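Local coordinates for titin (Homo sapiens, PDB 5JDD), which spans the muscle sarcomere as a giant filament whose I-band region, seen here as three immunoglobulin domains in tandem, acts as a molecular spring, at residues F23-F37 / Y73-L86. Residues are numbered along the deposited sequence; the frame is centred on the assembly and turned at random. Where two conformers were deposited one is given.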
ATOM      1  N   PHE A  23      -5.903  21.492  29.761  1.00  9.36           N
ATOM      2  CA  PHE A  23      -7.131  22.181  30.127  1.00  9.05           C
ATOM      3  C   PHE A  23      -6.732  23.358  30.997  1.00 10.60           C
ATOM      4  O   PHE A  23      -5.730  23.285  31.721  1.00 10.84           O
ATOM      5  CB  PHE A  23      -8.051  21.255  30.922  1.00  9.05           C
ATOM      6  CG  PHE A  23      -8.629  20.124  30.117  1.00 12.24           C
ATOM      7  CD1 PHE A  23      -9.697  20.345  29.257  1.00 12.55           C
ATOM      8  CD2 PHE A  23      -8.110  18.837  30.215  1.00 13.48           C
ATOM      9  CE1 PHE A  23     -10.238  19.305  28.505  1.00 15.03           C
ATOM     10  CE2 PHE A  23      -8.652  17.791  29.471  1.00 16.05           C
ATOM     11  CZ  PHE A  23      -9.714  18.025  28.617  1.00 16.11           C
ATOM     12  N   GLU A  24      -7.501  24.440  30.943  1.00 10.28           N
ATOM     13  CA  GLU A  24      -7.142  25.660  31.660  1.00 12.96           C
ATOM     14  C   GLU A  24      -8.363  26.294  32.301  1.00 12.47           C
ATOM     15  O   GLU A  24      -9.400  26.435  31.650  1.00 14.33           O
ATOM     16  CB  GLU A  24      -6.522  26.651  30.677  1.00 19.11           C
ATOM     17  CG  GLU A  24      -5.904  27.866  31.313  1.00 26.48           C
ATOM     18  CD  GLU A  24      -4.897  28.524  30.393  1.00 35.04           C
ATOM     19  OE1 GLU A  24      -3.775  27.992  30.258  1.00 33.06           O
ATOM     20  OE2 GLU A  24      -5.233  29.561  29.789  1.00 29.57           O
ATOM     21  N   VAL A  25      -8.240  26.676  33.570  1.00 13.10           N
ATOM     22  CA  VAL A  25      -9.274  27.484  34.218  1.00 10.58           C
ATOM     23  C   VAL A  25      -8.624  28.744  34.774  1.00 10.41           C
ATOM     24  O   VAL A  25      -7.505  28.685  35.300  1.00 13.68           O
ATOM     25  CB  VAL A  25     -10.032  26.685  35.316  1.00 12.48           C
ATOM     26  CG1 VAL A  25      -9.079  26.184  36.389  1.00 14.86           C
ATOM     27  CG2 VAL A  25     -11.160  27.510  35.934  1.00 12.46           C
ATOM     28  N   SER A  26      -9.277  29.892  34.609  1.00 11.06           N
ATOM     29  CA  SER A  26      -8.762  31.117  35.208  1.00 10.11           C
ATOM     30  C   SER A  26      -9.769  31.687  36.183  1.00 14.12           C
ATOM     31  O   SER A  26     -10.993  31.567  35.994  1.00 14.45           O
ATOM     32  CB  SER A  26      -8.369  32.151  34.150  1.00 16.87           C
ATOM     33  OG  SER A  26      -9.472  32.960  33.779  1.00 21.72           O
ATOM     34  N   VAL A  27      -9.250  32.307  37.233  1.00 12.99           N
ATOM     35  CA  VAL A  27     -10.094  32.820  38.300  1.00 12.59           C
ATOM     36  C   VAL A  27      -9.822  34.296  38.559  1.00 13.23           C
ATOM     37  O   VAL A  27      -8.944  34.897  37.929  1.00 14.87           O
ATOM     38  CB  VAL A  27      -9.926  31.983  39.601  1.00 13.61           C
ATOM     39  CG1 VAL A  27     -10.397  30.565  39.366  1.00 16.56           C
ATOM     40  CG2 VAL A  27      -8.463  31.963  40.071  1.00 14.43           C
ATOM     41  N   SER A  28     -10.573  34.878  39.485  1.00 14.96           N
ATOM     42  CA  SER A  28     -10.512  36.316  39.714  1.00 14.39           C
ATOM     43  C   SER A  28      -9.391  36.728  40.658  1.00 18.32           C
ATOM     44  O   SER A  28      -9.022  37.908  40.706  1.00 24.54           O
ATOM     45  CB  SER A  28     -11.842  36.802  40.279  1.00 18.94           C
ATOM     46  OG  SER A  28     -12.201  36.054  41.428  1.00 20.27           O
ATOM     47  N   HIS A  29      -8.874  35.773  41.429  1.00 17.15           N
ATOM     48  CA  HIS A  29      -7.901  36.074  42.470  1.00 14.66           C
ATOM     49  C   HIS A  29      -6.632  35.257  42.325  1.00 14.17           C
ATOM     50  O   HIS A  29      -6.654  34.151  41.794  1.00 16.95           O
ATOM     51  CB  HIS A  29      -8.495  35.793  43.856  1.00 19.98           C
ATOM     52  CG  HIS A  29      -9.540  36.774  44.279  1.00 22.29           C
ATOM     53  ND1 HIS A  29     -10.762  36.878  43.648  1.00 20.45           N
ATOM     54  CD2 HIS A  29      -9.550  37.691  45.275  1.00 28.16           C
ATOM     55  CE1 HIS A  29     -11.476  37.826  44.234  1.00 24.08           C
ATOM     56  NE2 HIS A  29     -10.762  38.332  45.224  1.00 31.88           N
ATOM     57  N   ASP A  30      -5.527  35.819  42.803  1.00 19.83           N
ATOM     58  CA  ASP A  30      -4.252  35.117  42.881  0.50 21.19           C
ATOM     59  C   ASP A  30      -4.289  34.084  44.010  1.00 23.34           C
ATOM     60  O   ASP A  30      -5.066  34.219  44.961  1.00 24.28           O
ATOM     61  CB  ASP A  30      -3.139  36.133  43.153  0.50 24.65           C
ATOM     62  CG  ASP A  30      -1.755  35.580  42.885  0.50 29.54           C
ATOM     63  OD1 ASP A  30      -1.624  34.356  42.675  0.50 27.34           O
ATOM     64  OD2 ASP A  30      -0.791  36.377  42.893  0.50 40.49           O
ATOM     65  N   THR A  31      -3.443  33.064  43.906  1.00 29.00           N
ATOM     66  CA  THR A  31      -3.253  32.060  44.962  1.00 27.13           C
ATOM     67  C   THR A  31      -4.509  31.328  45.472  1.00 24.83           C
ATOM     68  O   THR A  31      -4.617  31.011  46.660  1.00 22.45           O
ATOM     69  CB  THR A  31      -2.470  32.636  46.168  1.00 40.46           C
ATOM     70  OG1 THR A  31      -2.120  34.004  45.918  1.00 38.82           O
ATOM     71  CG2 THR A  31      -1.198  31.837  46.388  1.00 45.10           C
ATOM     72  N   VAL A  32      -5.447  31.059  44.571  1.00 19.55           N
ATOM     73  CA  VAL A  32      -6.612  30.234  44.883  1.00 17.37           C
ATOM     74  C   VAL A  32      -6.246  28.777  44.626  1.00 16.01           C
ATOM     75  O   VAL A  32      -5.745  28.447  43.554  1.00 16.28           O
ATOM     76  CB  VAL A  32      -7.795  30.602  43.973  1.00 16.38           C
ATOM     77  CG1 VAL A  32      -8.972  29.684  44.226  1.00 20.42           C
ATOM     78  CG2 VAL A  32      -8.189  32.055  44.185  1.00 17.77           C
ATOM     79  N   PRO A  33      -6.474  27.890  45.608  1.00 13.90           N
ATOM     80  CA  PRO A  33      -6.125  26.488  45.350  1.00 15.81           C
ATOM     81  C   PRO A  33      -7.155  25.813  44.449  1.00 14.33           C
ATOM     82  O   PRO A  33      -8.342  26.148  44.507  1.00 17.68           O
ATOM     83  CB  PRO A  33      -6.119  25.860  46.746  1.00 14.16           C
ATOM     84  CG  PRO A  33      -7.057  26.722  47.553  1.00 18.68           C
ATOM     85  CD  PRO A  33      -6.931  28.118  46.991  1.00 15.97           C
ATOM     86  N   VAL A  34      -6.693  24.889  43.610  1.00 11.59           N
ATOM     87  CA  VAL A  34      -7.578  24.175  42.695  0.59 13.48           C
ATOM     88  C   VAL A  34      -7.353  22.681  42.788  1.00 12.73           C
ATOM     89  O   VAL A  34      -6.303  22.222  43.248  1.00 14.31           O
ATOM     90  CB  VAL A  34      -7.355  24.593  41.228  0.59 15.63           C
ATOM     91  CG1 VAL A  34      -7.641  26.067  41.045  0.59 25.10           C
ATOM     92  CG2 VAL A  34      -5.935  24.257  40.781  0.59 13.10           C
ATOM     93  N   LYS A  35      -8.363  21.918  42.390  1.00 11.30           N
ATOM     94  CA  LYS A  35      -8.237  20.476  42.235  0.50  9.95           C
ATOM     95  C   LYS A  35      -8.783  20.074  40.878  1.00  9.94           C
ATOM     96  O   LYS A  35      -9.697  20.715  40.360  1.00 14.39           O
ATOM     97  CB  LYS A  35      -9.018  19.736  43.323  0.50 11.97           C
ATOM     98  CG  LYS A  35      -8.396  19.828  44.706  0.50 13.61           C
ATOM     99  CD  LYS A  35      -9.240  19.081  45.731  0.50 16.01           C
ATOM    100  CE  LYS A  35      -8.568  19.084  47.092  0.50 14.71           C
ATOM    101  NZ  LYS A  35      -9.372  18.380  48.134  0.50 19.87           N
ATOM    102  N   TRP A  36      -8.231  19.009  40.307  1.00  9.63           N
ATOM    103  CA  TRP A  36      -8.760  18.444  39.072  1.00 10.27           C
ATOM    104  C   TRP A  36      -9.187  17.001  39.298  1.00 12.32           C
ATOM    105  O   TRP A  36      -8.537  16.267  40.057  1.00 13.56           O
ATOM    106  CB  TRP A  36      -7.704  18.476  37.970  1.00 10.95           C
ATOM    107  CG  TRP A  36      -7.312  19.842  37.526  1.00 10.33           C
ATOM    108  CD1 TRP A  36      -6.351  20.637  38.078  1.00 11.98           C
ATOM    109  CD2 TRP A  36      -7.868  20.581  36.430  1.00 10.94           C
ATOM    110  NE1 TRP A  36      -6.263  21.820  37.383  1.00 12.59           N
ATOM    111  CE2 TRP A  36      -7.183  21.810  36.367  1.00 10.86           C
ATOM    112  CE3 TRP A  36      -8.869  20.311  35.486  1.00 11.11           C
ATOM    113  CZ2 TRP A  36      -7.470  22.778  35.398  1.00 13.22           C
ATOM    114  CZ3 TRP A  36      -9.150  21.268  34.519  1.00 12.84           C
ATOM    115  CH2 TRP A  36      -8.453  22.492  34.488  1.00 13.08           C
ATOM    116  N   PHE A  37     -10.280  16.603  38.640  1.00 10.72           N
ATOM    117  CA  PHE A  37     -10.818  15.241  38.749  1.00 12.29           C
ATOM    118  C   PHE A  37     -11.070  14.589  37.395  1.00 13.23           C
ATOM    119  O   PHE A  37     -11.456  15.259  36.436  1.00 13.39           O
ATOM    120  CB  PHE A  37     -12.137  15.262  39.522  1.00 11.91           C
ATOM    121  CG  PHE A  37     -11.994  15.644  40.971  1.00 13.00           C
ATOM    122  CD1 PHE A  37     -11.914  16.975  41.352  1.00 13.38           C
ATOM    123  CD2 PHE A  37     -11.954  14.663  41.952  1.00 15.04           C
ATOM    124  CE1 PHE A  37     -11.785  17.324  42.693  1.00 17.00           C
ATOM    125  CE2 PHE A  37     -11.827  15.003  43.297  1.00 16.56           C
ATOM    126  CZ  PHE A  37     -11.740  16.330  43.662  1.00 17.32           C
ATOM    127  N   TYR A  73     -13.136  15.938  32.390  1.00 11.85           N
ATOM    128  CA  TYR A  73     -12.263  16.447  33.434  1.00 12.88           C
ATOM    129  C   TYR A  73     -12.969  17.594  34.133  1.00 13.25           C
ATOM    130  O   TYR A  73     -13.633  18.401  33.483  1.00 15.79           O
ATOM    131  CB  TYR A  73     -10.936  16.907  32.817  1.00 11.50           C
ATOM    132  CG  TYR A  73     -10.099  15.743  32.350  1.00 11.17           C
ATOM    133  CD1 TYR A  73     -10.374  15.091  31.151  1.00 11.90           C
ATOM    134  CD2 TYR A  73      -9.056  15.275  33.126  1.00 11.62           C
ATOM    135  CE1 TYR A  73      -9.620  14.007  30.742  1.00 11.79           C
ATOM    136  CE2 TYR A  73      -8.290  14.199  32.728  1.00 11.23           C
ATOM    137  CZ  TYR A  73      -8.575  13.565  31.530  1.00 11.92           C
ATOM    138  OH  TYR A  73      -7.824  12.481  31.130  1.00 14.66           O
ATOM    139  N   THR A  74     -12.842  17.653  35.458  1.00 10.06           N
ATOM    140  CA  THR A  74     -13.486  18.680  36.259  1.00 12.64           C
ATOM    141  C   THR A  74     -12.444  19.486  37.029  1.00 12.66           C
ATOM    142  O   THR A  74     -11.562  18.917  37.683  1.00 13.57           O
ATOM    143  CB  THR A  74     -14.469  18.059  37.266  1.00 12.88           C
ATOM    144  OG1 THR A  74     -15.406  17.236  36.564  1.00 16.02           O
ATOM    145  CG2 THR A  74     -15.220  19.138  38.047  1.00 14.77           C
ATOM    146  N   ALA A  75     -12.541  20.811  36.937  1.00  9.88           N
ATOM    147  CA  ALA A  75     -11.775  21.698  37.805  1.00  9.68           C
ATOM    148  C   ALA A  75     -12.675  22.151  38.944  1.00 13.41           C
ATOM    149  O   ALA A  75     -13.807  22.574  38.714  1.00 12.17           O
ATOM    150  CB  ALA A  75     -11.262  22.894  37.039  1.00 12.26           C
ATOM    151  N   VAL A  76     -12.168  22.053  40.167  1.00 12.85           N
ATOM    152  CA  VAL A  76     -12.902  22.489  41.346  1.00 11.56           C
ATOM    153  C   VAL A  76     -12.186  23.657  42.003  1.00 13.74           C
ATOM    154  O   VAL A  76     -11.002  23.558  42.328  1.00 15.39           O
ATOM    155  CB  VAL A  76     -13.056  21.362  42.376  1.00 14.58           C
ATOM    156  CG1 VAL A  76     -13.844  21.849  43.584  1.00 19.45           C
ATOM    157  CG2 VAL A  76     -13.745  20.163  41.752  1.00 16.29           C
ATOM    158  N   VAL A  77     -12.916  24.757  42.177  1.00 15.29           N
ATOM    159  CA  VAL A  77     -12.402  25.970  42.796  1.00 20.72           C
ATOM    160  C   VAL A  77     -13.382  26.361  43.896  1.00 22.50           C
ATOM    161  O   VAL A  77     -14.463  26.879  43.609  1.00 23.60           O
ATOM    162  CB  VAL A  77     -12.322  27.117  41.770  1.00 20.46           C
ATOM    163  CG1 VAL A  77     -11.736  28.362  42.409  1.00 25.79           C
ATOM    164  CG2 VAL A  77     -11.503  26.696  40.549  1.00 20.28           C
ATOM    165  N   GLY A  78     -13.022  26.106  45.150  1.00 26.88           N
ATOM    166  CA  GLY A  78     -13.978  26.256  46.236  1.00 25.68           C
ATOM    167  C   GLY A  78     -15.125  25.282  46.031  1.00 20.28           C
ATOM    168  O   GLY A  78     -14.904  24.079  45.888  1.00 25.37           O
ATOM    169  N   GLN A  79     -16.352  25.796  46.003  1.00 25.54           N
ATOM    170  CA  GLN A  79     -17.504  24.957  45.680  1.00 30.79           C
ATOM    171  C   GLN A  79     -17.885  25.104  44.208  1.00 29.86           C
ATOM    172  O   GLN A  79     -18.849  24.485  43.746  1.00 34.94           O
ATOM    173  CB  GLN A  79     -18.699  25.308  46.564  1.00 33.81           C
ATOM    174  CG  GLN A  79     -18.456  25.129  48.051  1.00 37.00           C
ATOM    175  CD  GLN A  79     -19.570  25.720  48.887  1.00 48.33           C
ATOM    176  OE1 GLN A  79     -20.695  25.887  48.414  1.00 54.47           O
ATOM    177  NE2 GLN A  79     -19.263  26.050  50.133  1.00 48.94           N
ATOM    178  N   LEU A  80     -17.132  25.931  43.484  1.00 22.36           N
ATOM    179  CA  LEU A  80     -17.375  26.150  42.060  1.00 21.06           C
ATOM    180  C   LEU A  80     -16.725  25.032  41.267  1.00 21.16           C
ATOM    181  O   LEU A  80     -15.602  24.619  41.567  1.00 23.40           O
ATOM    182  CB  LEU A  80     -16.794  27.491  41.606  1.00 24.35           C
ATOM    183  CG  LEU A  80     -17.235  28.731  42.386  1.00 30.32           C
ATOM    184  CD1 LEU A  80     -16.351  29.911  42.023  1.00 31.83           C
ATOM    185  CD2 LEU A  80     -18.695  29.053  42.111  1.00 33.69           C
ATOM    186  N   GLU A  81     -17.433  24.538  40.259  1.00 17.49           N
ATOM    187  CA  GLU A  81     -16.888  23.506  39.389  1.00 16.63           C
ATOM    188  C   GLU A  81     -17.095  23.880  37.937  1.00 19.59           C
ATOM    189  O   GLU A  81     -18.016  24.625  37.596  1.00 23.62           O
ATOM    190  CB  GLU A  81     -17.541  22.153  39.665  1.00 21.69           C
ATOM    191  CG  GLU A  81     -17.442  21.688  41.104  1.00 30.09           C
ATOM    192  CD  GLU A  81     -18.092  20.337  41.315  1.00 40.58           C
ATOM    193  OE1 GLU A  81     -18.437  19.686  40.303  1.00 39.06           O
ATOM    194  OE2 GLU A  81     -18.258  19.933  42.490  1.00 42.34           O
ATOM    195  N   CYS A  82     -16.224  23.358  37.084  1.00 15.31           N
ATOM    196  CA  CYS A  82     -16.412  23.458  35.643  1.00 14.40           C
ATOM    197  C   CYS A  82     -15.807  22.230  34.981  1.00 14.47           C
ATOM    198  O   CYS A  82     -14.844  21.644  35.482  1.00 17.05           O
ATOM    199  CB  CYS A  82     -15.813  24.751  35.073  1.00 20.79           C
ATOM    200  SG  CYS A  82     -14.128  25.117  35.604  1.00 27.35           S
ATOM    201  N   LYS A  83     -16.389  21.837  33.857  1.00 13.78           N
ATOM    202  CA  LYS A  83     -16.043  20.583  33.221  1.00 14.92           C
ATOM    203  C   LYS A  83     -15.751  20.773  31.746  1.00 13.33           C
ATOM    204  O   LYS A  83     -16.304  21.663  31.096  1.00 13.98           O
ATOM    205  CB  LYS A  83     -17.200  19.591  33.362  1.00 17.58           C
ATOM    206  CG  LYS A  83     -17.482  19.146  34.780  1.00 21.69           C
ATOM    207  CD  LYS A  83     -18.803  18.396  34.852  1.00 26.43           C
ATOM    208  CE  LYS A  83     -19.160  18.033  36.291  1.00 37.07           C
ATOM    209  NZ  LYS A  83     -18.245  16.998  36.855  1.00 38.96           N
ATOM    210  N   ALA A  84     -14.875  19.922  31.224  1.00 10.90           N
ATOM    211  CA  ALA A  84     -14.626  19.839  29.787  1.00 11.42           C
ATOM    212  C   ALA A  84     -14.217  18.419  29.435  1.00 12.98           C
ATOM    213  O   ALA A  84     -13.849  17.635  30.312  1.00 13.56           O
ATOM    214  CB  ALA A  84     -13.546  20.831  29.363  1.00 14.30           C
ATOM    215  N   LYS A  85     -14.263  18.085  28.150  1.00 11.80           N
ATOM    216  CA  LYS A  85     -13.962  16.725  27.735  1.00 12.32           C
ATOM    217  C   LYS A  85     -12.759  16.640  26.829  1.00 10.14           C
ATOM    218  O   LYS A  85     -12.507  17.545  26.028  1.00 11.42           O
ATOM    219  CB  LYS A  85     -15.167  16.098  27.030  1.00 13.05           C
ATOM    220  CG  LYS A  85     -16.339  15.858  27.962  1.00 14.15           C
ATOM    221  CD  LYS A  85     -17.573  15.380  27.214  1.00 17.03           C
ATOM    222  CE  LYS A  85     -18.690  15.097  28.202  1.00 16.47           C
ATOM    223  NZ  LYS A  85     -19.950  14.723  27.490  1.00 23.25           N
ATOM    224  N   LEU A  86     -12.036  15.530  26.955  1.00  9.44           N
ATOM    225  CA  LEU A  86     -10.988  15.167  26.010  1.00  9.22           C
ATOM    226  C   LEU A  86     -11.512  14.070  25.092  1.00 10.47           C
ATOM    227  O   LEU A  86     -11.984  13.032  25.567  1.00 12.41           O
ATOM    228  CB  LEU A  86      -9.747  14.654  26.752  1.00 10.67           C
ATOM    229  CG  LEU A  86      -8.636  14.034  25.888  1.00 11.64           C
ATOM    230  CD1 LEU A  86      -8.020  15.039  24.929  1.00 12.72           C
ATOM    231  CD2 LEU A  86      -7.547  13.426  26.754  1.00 13.15           C
TER
HETATM  232  O   HOH W   1     -10.401  26.514  46.180  1.00 27.76           O
HETATM  233  O   HOH W   2     -14.738  14.736  35.744  1.00 17.67           O
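F23 reaches across the core to Y73 and to the strand 80-86. Its CE2 lies 3.6 Å from CD1 of Y73. The two rings are near parallel, 29° between planes, but slid so far apart that they barely overlap. The CE1 corner of F23 meets CB of A84 at 3.7 Å, while K85 O and L86 CB sit at the ring edge, in its plane. Y73 OH is hydrogen-bonded to D69 O, which ties down the far end of that side chain.

F37 lies on the face of its sheet turned away from the core, together with T74 and V76. Its CE1 rests 3.6 Å from CG2 of V76. The backbones of 35-37 and 73-77 pair antiparallel. Both K35 with V76 and F37 with T74 are hydrogen-bonded pairs; V76 N to K35 O is 2.8 Å and nearly straight (170°). W36 and A75 form the non-hydrogen-bonded pair between them. This is the immunoglobulin I-set sandwich: strand 21-27 belongs to the sheet facing the one that holds 35-38, 71-77 and 80-89. W36 is the core tryptophan of the fold. A75 CB sits over its six-membered ring, 3.7 Å from the centroid, a CH-pi contact.

V77 fills the end of the core near the turn to L80. Its CG1, anti to the backbone N (chi1 -178°), packs 3.6 Å from V32 CG1 and also meets V27 CG1. Its CG2 turns to CG1 of V34. Beside this cluster a water joins P33 O to G78 N. Between the two ends, V25 reaches A75 with CG1 and C82 SG with CG2.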